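Local coordinates for protein alginate lyase (Paenibacillus sp. FPU-7, PDB 6KFN) that probably cleaves the polysaccharide alginate by beta-elimination, using a right-handed parallel beta-helix fold, at residues G202-D216 with Y230-H244. Numbering follows the deposited sequence. Where two conformers were deposited one is given.
Sequences GTGITGANYADSFID and YRNGNSNIVDAFQVH. With NA (sodium ion), chain C.
I215 and F241 lie side by side inside a right-handed parallel beta-helix, at equivalent places on successive coils, with I215 CD1 3.8 Å from F241 CE1. F214, at the corner before I215, suits its place by being broad and flat: CD2 rests 3.8 Å from A240 CB, CE1 meets I237 CD1, and the far rim of the ring comes edge-on to the backbone of Y230 and R231. I237 CD1 also packs against I205 CD1 and G202, where a side chain would collide with it. Strands 215-217 and 241-243 pair in parallel, and I215 O accepts from Q242 N on one face of its carbonyl plane and S213 OG on the other. Outward from these apolar groups, N234 holds the type II turn G202-I205. Asparagine suits, being donor and acceptor at once: with CG anti to the backbone N (chi1 -179°), ND2 donates in the amide plane to G202 O and I205 O, each at 2.9 Å, while OD1 accepts from N236 N in an Asx turn. A leucine here, lacking the amide, would probably leave the turn less firmly tied to this coil and N236 N without its side-chain acceptor. At the polar edge H244 ND1 donates in its ring plane to the syn side of D216 OD1 at 2.7 Å, and D216 OD2 forms a salt bridge with K218. A sodium ion, held also by Y210 O and three waters, joins the coils through D212 OD1 and Q242 OE1, each 2.4 Å away; the glutamine amide serves both metal and carboxylates, its NE2 donating to D239 OD2 and, from above the carboxylate plane, to D212 OD1.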
loop_
_atom_site.group_PDB
_atom_site.type_symbol
_atom_site.label_atom_id
_atom_site.label_comp_id
_atom_site.label_asym_id
_atom_site.label_seq_id
_atom_site.Cartn_x
_atom_site.Cartn_y
_atom_site.Cartn_z
ATOM N N GLY A 202 -11.118 9.815 -1.670
ATOM C CA GLY A 202 -10.206 10.923 -1.470
ATOM C C GLY A 202 -10.463 11.809 -0.271
ATOM O O GLY A 202 -9.622 12.664 0.030
ATOM N N THR A 203 -11.599 11.637 0.406
ATOM C CA THR A 203 -11.832 12.422 1.614
ATOM C C THR A 203 -10.674 12.194 2.583
ATOM O O THR A 203 -10.309 11.046 2.843
ATOM C CB THR A 203 -13.180 12.025 2.219
ATOM O OG1 THR A 203 -14.200 12.265 1.246
ATOM C CG2 THR A 203 -13.453 12.773 3.514
ATOM N N GLY A 204 -10.107 13.276 3.086
ATOM C CA GLY A 204 -9.015 13.219 4.026
ATOM C C GLY A 204 -7.619 13.407 3.458
ATOM O O GLY A 204 -6.692 13.674 4.233
ATOM N N ILE A 205 -7.420 13.326 2.125
ATOM C CA ILE A 205 -6.100 13.687 1.585
ATOM C C ILE A 205 -5.863 15.153 1.956
ATOM O O ILE A 205 -6.730 16.013 1.779
ATOM C CB ILE A 205 -6.011 13.438 0.072
ATOM C CG1 ILE A 205 -6.071 11.925 -0.202
ATOM C CG2 ILE A 205 -4.734 14.060 -0.483
ATOM C CD1 ILE A 205 -5.950 11.556 -1.681
ATOM N N THR A 206 -4.684 15.437 2.517
ATOM C CA THR A 206 -4.430 16.730 3.157
ATOM C C THR A 206 -3.724 17.750 2.284
ATOM O O THR A 206 -3.792 18.951 2.604
ATOM C CB THR A 206 -3.537 16.568 4.409
ATOM O OG1 THR A 206 -2.260 16.028 4.054
ATOM C CG2 THR A 206 -4.242 15.770 5.500
ATOM N N GLY A 207 -2.996 17.339 1.240
ATOM C CA GLY A 207 -2.096 18.231 0.554
ATOM C C GLY A 207 -0.716 18.364 1.192
ATOM O O GLY A 207 0.137 19.038 0.613
ATOM N N ALA A 208 -0.485 17.767 2.352
ATOM C CA ALA A 208 0.798 17.927 3.028
ATOM C C ALA A 208 1.894 17.288 2.210
ATOM O O ALA A 208 1.729 16.229 1.621
ATOM C CB ALA A 208 0.751 17.228 4.377
ATOM N N ASN A 209 3.070 17.912 2.207
ATOM C CA ASN A 209 4.244 17.235 1.608
ATOM C C ASN A 209 3.933 16.761 0.194
ATOM O O ASN A 209 4.233 15.621 -0.190
ATOM C CB ASN A 209 4.785 16.084 2.461
ATOM C CG ASN A 209 6.137 15.600 2.027
ATOM O OD1 ASN A 209 6.953 16.346 1.468
ATOM N ND2 ASN A 209 6.428 14.335 2.325
ATOM N N TYR A 210 3.294 17.692 -0.560
ATOM C CA TYR A 210 2.976 17.538 -1.994
ATOM C C TYR A 210 1.930 16.487 -2.311
ATOM O O TYR A 210 1.746 16.159 -3.480
ATOM C CB TYR A 210 4.232 17.328 -2.856
ATOM C CG TYR A 210 5.361 18.268 -2.595
ATOM C CD1 TYR A 210 5.353 19.531 -3.157
ATOM C CD2 TYR A 210 6.449 17.902 -1.791
ATOM C CE1 TYR A 210 6.402 20.427 -2.943
ATOM C CE2 TYR A 210 7.503 18.784 -1.577
ATOM C CZ TYR A 210 7.458 20.034 -2.153
ATOM O OH TYR A 210 8.498 20.903 -1.934
ATOM N N ALA A 211 1.266 15.980 -1.316
ATOM C CA ALA A 211 0.375 14.842 -1.483
ATOM C C ALA A 211 -1.017 15.349 -1.844
ATOM O O ALA A 211 -1.839 15.699 -0.984
ATOM C CB ALA A 211 0.335 13.993 -0.219
ATOM N N ASP A 212 -1.261 15.422 -3.146
ATOM C CA ASP A 212 -2.412 16.150 -3.685
ATOM C C ASP A 212 -3.037 15.400 -4.863
ATOM O O ASP A 212 -3.728 15.993 -5.694
ATOM C CB ASP A 212 -2.047 17.588 -4.026
ATOM C CG ASP A 212 -0.981 17.731 -5.092
ATOM O OD1 ASP A 212 -0.547 16.746 -5.697
ATOM O OD2 ASP A 212 -0.544 18.899 -5.277
ATOM N N SER A 213 -2.860 14.084 -4.887
ATOM C CA SER A 213 -3.460 13.226 -5.896
ATOM C C SER A 213 -3.716 11.857 -5.260
ATOM O O SER A 213 -3.157 11.534 -4.208
ATOM C CB SER A 213 -2.565 13.084 -7.129
ATOM O OG SER A 213 -1.315 12.483 -6.781
ATOM N N PHE A 214 -4.557 11.038 -5.904
ATOM C CA PHE A 214 -4.745 9.668 -5.426
ATOM C C PHE A 214 -3.453 8.858 -5.485
ATOM O O PHE A 214 -3.138 8.093 -4.579
ATOM C CB PHE A 214 -5.822 8.917 -6.215
ATOM C CG PHE A 214 -7.180 9.573 -6.300
ATOM C CD1 PHE A 214 -7.932 9.881 -5.160
ATOM C CD2 PHE A 214 -7.730 9.848 -7.540
ATOM C CE1 PHE A 214 -9.186 10.467 -5.294
ATOM C CE2 PHE A 214 -8.977 10.414 -7.657
ATOM C CZ PHE A 214 -9.713 10.723 -6.537
ATOM N N ILE A 215 -2.769 8.976 -6.633
ATOM C CA ILE A 215 -1.549 8.235 -6.887
ATOM C C ILE A 215 -0.519 9.223 -7.425
ATOM O O ILE A 215 -0.842 10.087 -8.250
ATOM C CB ILE A 215 -1.747 7.090 -7.926
ATOM C CG1 ILE A 215 -2.903 6.181 -7.487
ATOM C CG2 ILE A 215 -0.443 6.311 -8.098
ATOM C CD1 ILE A 215 -3.192 5.035 -8.441
ATOM N N ASP A 216 0.722 9.083 -6.975
ATOM C CA ASP A 216 1.875 9.724 -7.606
ATOM C C ASP A 216 2.795 8.606 -8.074
ATOM O O ASP A 216 3.160 7.744 -7.283
ATOM C CB ASP A 216 2.607 10.670 -6.672
ATOM C CG ASP A 216 3.600 11.589 -7.373
ATOM O OD1 ASP A 216 3.575 11.650 -8.627
ATOM O OD2 ASP A 216 4.364 12.253 -6.636
ATOM N N TYR A 230 -12.697 8.795 -6.191
ATOM C CA TYR A 230 -13.691 9.777 -5.772
ATOM C C TYR A 230 -12.983 10.933 -5.082
ATOM O O TYR A 230 -12.458 10.783 -3.969
ATOM C CB TYR A 230 -14.689 9.141 -4.782
ATOM C CG TYR A 230 -15.487 8.017 -5.355
ATOM C CD1 TYR A 230 -16.553 8.259 -6.198
ATOM C CD2 TYR A 230 -15.219 6.696 -5.045
ATOM C CE1 TYR A 230 -17.323 7.241 -6.715
ATOM C CE2 TYR A 230 -15.991 5.658 -5.527
ATOM C CZ TYR A 230 -17.066 5.937 -6.365
ATOM O OH TYR A 230 -17.857 4.946 -6.891
ATOM N N ARG A 231 -12.985 12.102 -5.700
ATOM C CA ARG A 231 -12.412 13.291 -5.055
ATOM C C ARG A 231 -13.282 13.783 -3.888
ATOM O O ARG A 231 -12.773 14.359 -2.937
ATOM C CB ARG A 231 -12.194 14.366 -6.107
ATOM C CG ARG A 231 -11.619 15.675 -5.579
ATOM C CD ARG A 231 -11.209 16.547 -6.762
ATOM N NE ARG A 231 -10.780 17.899 -6.417
ATOM C CZ ARG A 231 -11.592 18.928 -6.194
ATOM N NH1 ARG A 231 -12.894 18.769 -6.192
ATOM N NH2 ARG A 231 -11.084 20.144 -5.993
ATOM N N ASN A 232 -14.607 13.569 -4.002
ATOM C CA ASN A 232 -15.540 13.914 -2.934
ATOM C C ASN A 232 -15.452 15.391 -2.532
ATOM O O ASN A 232 -15.652 15.744 -1.366
ATOM C CB ASN A 232 -15.413 12.999 -1.731
ATOM C CG ASN A 232 -15.908 11.608 -2.004
ATOM O OD1 ASN A 232 -16.733 11.352 -2.878
ATOM N ND2 ASN A 232 -15.381 10.662 -1.225
ATOM N N GLY A 233 -15.174 16.252 -3.509
ATOM C CA GLY A 233 -15.129 17.673 -3.222
ATOM C C GLY A 233 -13.910 18.143 -2.455
ATOM O O GLY A 233 -13.871 19.307 -2.036
ATOM N N ASN A 234 -12.913 17.290 -2.258
ATOM C CA ASN A 234 -11.746 17.631 -1.462
ATOM C C ASN A 234 -10.791 18.495 -2.289
ATOM O O ASN A 234 -10.085 18.007 -3.167
ATOM C CB ASN A 234 -11.071 16.359 -0.988
ATOM C CG ASN A 234 -9.857 16.631 -0.123
ATOM O OD1 ASN A 234 -9.500 17.776 0.158
ATOM N ND2 ASN A 234 -9.205 15.569 0.311
ATOM N N SER A 235 -10.760 19.795 -1.963
ATOM C CA SER A 235 -9.956 20.752 -2.695
ATOM C C SER A 235 -8.454 20.525 -2.552
ATOM O O SER A 235 -7.679 21.113 -3.322
ATOM C CB SER A 235 -10.307 22.187 -2.269
ATOM O OG SER A 235 -11.635 22.469 -2.638
ATOM N N ASN A 236 -8.036 19.717 -1.580
ATOM C CA ASN A 236 -6.613 19.366 -1.496
ATOM C C ASN A 236 -6.172 18.440 -2.634
ATOM O O ASN A 236 -4.973 18.269 -2.833
ATOM C CB ASN A 236 -6.275 18.763 -0.145
ATOM C CG ASN A 236 -6.519 19.762 0.958
ATOM O OD1 ASN A 236 -5.957 20.847 0.923
ATOM N ND2 ASN A 236 -7.372 19.431 1.906
ATOM N N ILE A 237 -7.118 17.795 -3.317
ATOM C CA ILE A 237 -6.803 16.912 -4.444
ATOM C C ILE A 237 -6.833 17.769 -5.700
ATOM O O ILE A 237 -7.886 18.292 -6.089
ATOM C CB ILE A 237 -7.800 15.754 -4.518
ATOM C CG1 ILE A 237 -7.682 14.887 -3.271
ATOM C CG2 ILE A 237 -7.579 14.946 -5.809
ATOM C CD1 ILE A 237 -8.769 13.819 -3.159
ATOM N N VAL A 238 -5.668 17.937 -6.314
ATOM C CA VAL A 238 -5.474 18.777 -7.483
ATOM C C VAL A 238 -5.565 18.000 -8.794
ATOM O O VAL A 238 -5.959 18.566 -9.810
ATOM C CB VAL A 238 -4.126 19.521 -7.353
ATOM C CG1 VAL A 238 -3.745 20.207 -8.654
ATOM C CG2 VAL A 238 -4.213 20.487 -6.177
ATOM N N ASP A 239 -5.179 16.727 -8.797
ATOM C CA ASP A 239 -5.201 15.843 -9.949
ATOM C C ASP A 239 -5.593 14.465 -9.442
ATOM O O ASP A 239 -5.314 14.125 -8.300
ATOM C CB ASP A 239 -3.834 15.734 -10.632
ATOM C CG ASP A 239 -3.303 17.027 -11.195
ATOM O OD1 ASP A 239 -4.018 17.663 -12.000
ATOM O OD2 ASP A 239 -2.146 17.383 -10.834
ATOM N N ALA A 240 -6.182 13.631 -10.315
ATOM C CA ALA A 240 -6.399 12.231 -9.931
ATOM C C ALA A 240 -5.059 11.498 -9.781
ATOM O O ALA A 240 -4.768 10.891 -8.743
ATOM C CB ALA A 240 -7.273 11.507 -10.947
ATOM N N PHE A 241 -4.256 11.526 -10.857
ATOM C CA PHE A 241 -3.009 10.784 -10.926
ATOM C C PHE A 241 -1.920 11.726 -11.446
ATOM O O PHE A 241 -2.173 12.529 -12.349
ATOM C CB PHE A 241 -3.119 9.576 -11.883
ATOM C CG PHE A 241 -4.333 8.699 -11.638
ATOM C CD1 PHE A 241 -4.583 8.138 -10.391
ATOM C CD2 PHE A 241 -5.221 8.432 -12.663
ATOM C CE1 PHE A 241 -5.675 7.321 -10.181
ATOM C CE2 PHE A 241 -6.324 7.607 -12.466
ATOM C CZ PHE A 241 -6.556 7.062 -11.227
ATOM N N GLN A 242 -0.728 11.600 -10.875
ATOM C CA GLN A 242 0.435 12.345 -11.323
ATOM C C GLN A 242 1.569 11.398 -11.644
ATOM O O GLN A 242 1.632 10.281 -11.118
ATOM C CB GLN A 242 0.897 13.341 -10.251
ATOM C CG GLN A 242 -0.161 14.385 -9.935
ATOM C CD GLN A 242 0.166 15.255 -8.757
ATOM O OE1 GLN A 242 1.066 14.968 -7.961
ATOM N NE2 GLN A 242 -0.593 16.317 -8.592
ATOM N N VAL A 243 2.475 11.874 -12.498
ATOM C CA VAL A 243 3.725 11.192 -12.794
ATOM C C VAL A 243 4.830 12.244 -12.661
ATOM O O VAL A 243 4.671 13.353 -13.184
ATOM C CB VAL A 243 3.745 10.546 -14.200
ATOM C CG1 VAL A 243 4.889 9.552 -14.329
ATOM C CG2 VAL A 243 2.418 9.866 -14.532
ATOM N N HIS A 244 5.905 11.919 -11.955
ATOM C CA HIS A 244 7.019 12.857 -11.738
ATOM C C HIS A 244 8.329 12.159 -11.973
ATOM O O HIS A 244 8.451 10.951 -11.740
ATOM C CB HIS A 244 7.018 13.407 -10.297
ATOM C CG HIS A 244 5.910 14.343 -9.965
ATOM N ND1 HIS A 244 4.710 13.940 -9.406
ATOM C CD2 HIS A 244 5.844 15.689 -10.062
ATOM C CE1 HIS A 244 3.958 15.018 -9.184
ATOM N NE2 HIS A 244 4.624 16.076 -9.576
HETATM NA NA NA C . 1.631 15.718 -5.774
HETATM O O HOH W 1 -14.632 14.996 1.047
HETATM O O HOH W 2 -8.632 17.298 3.433
HETATM O O HOH W 3 0.609 19.326 -7.587
HETATM O O HOH W 4 0.503 13.781 -5.012
HETATM O O HOH W 5 3.751 14.679 -5.562
HETATM O O HOH W 6 2.729 17.666 -6.531
#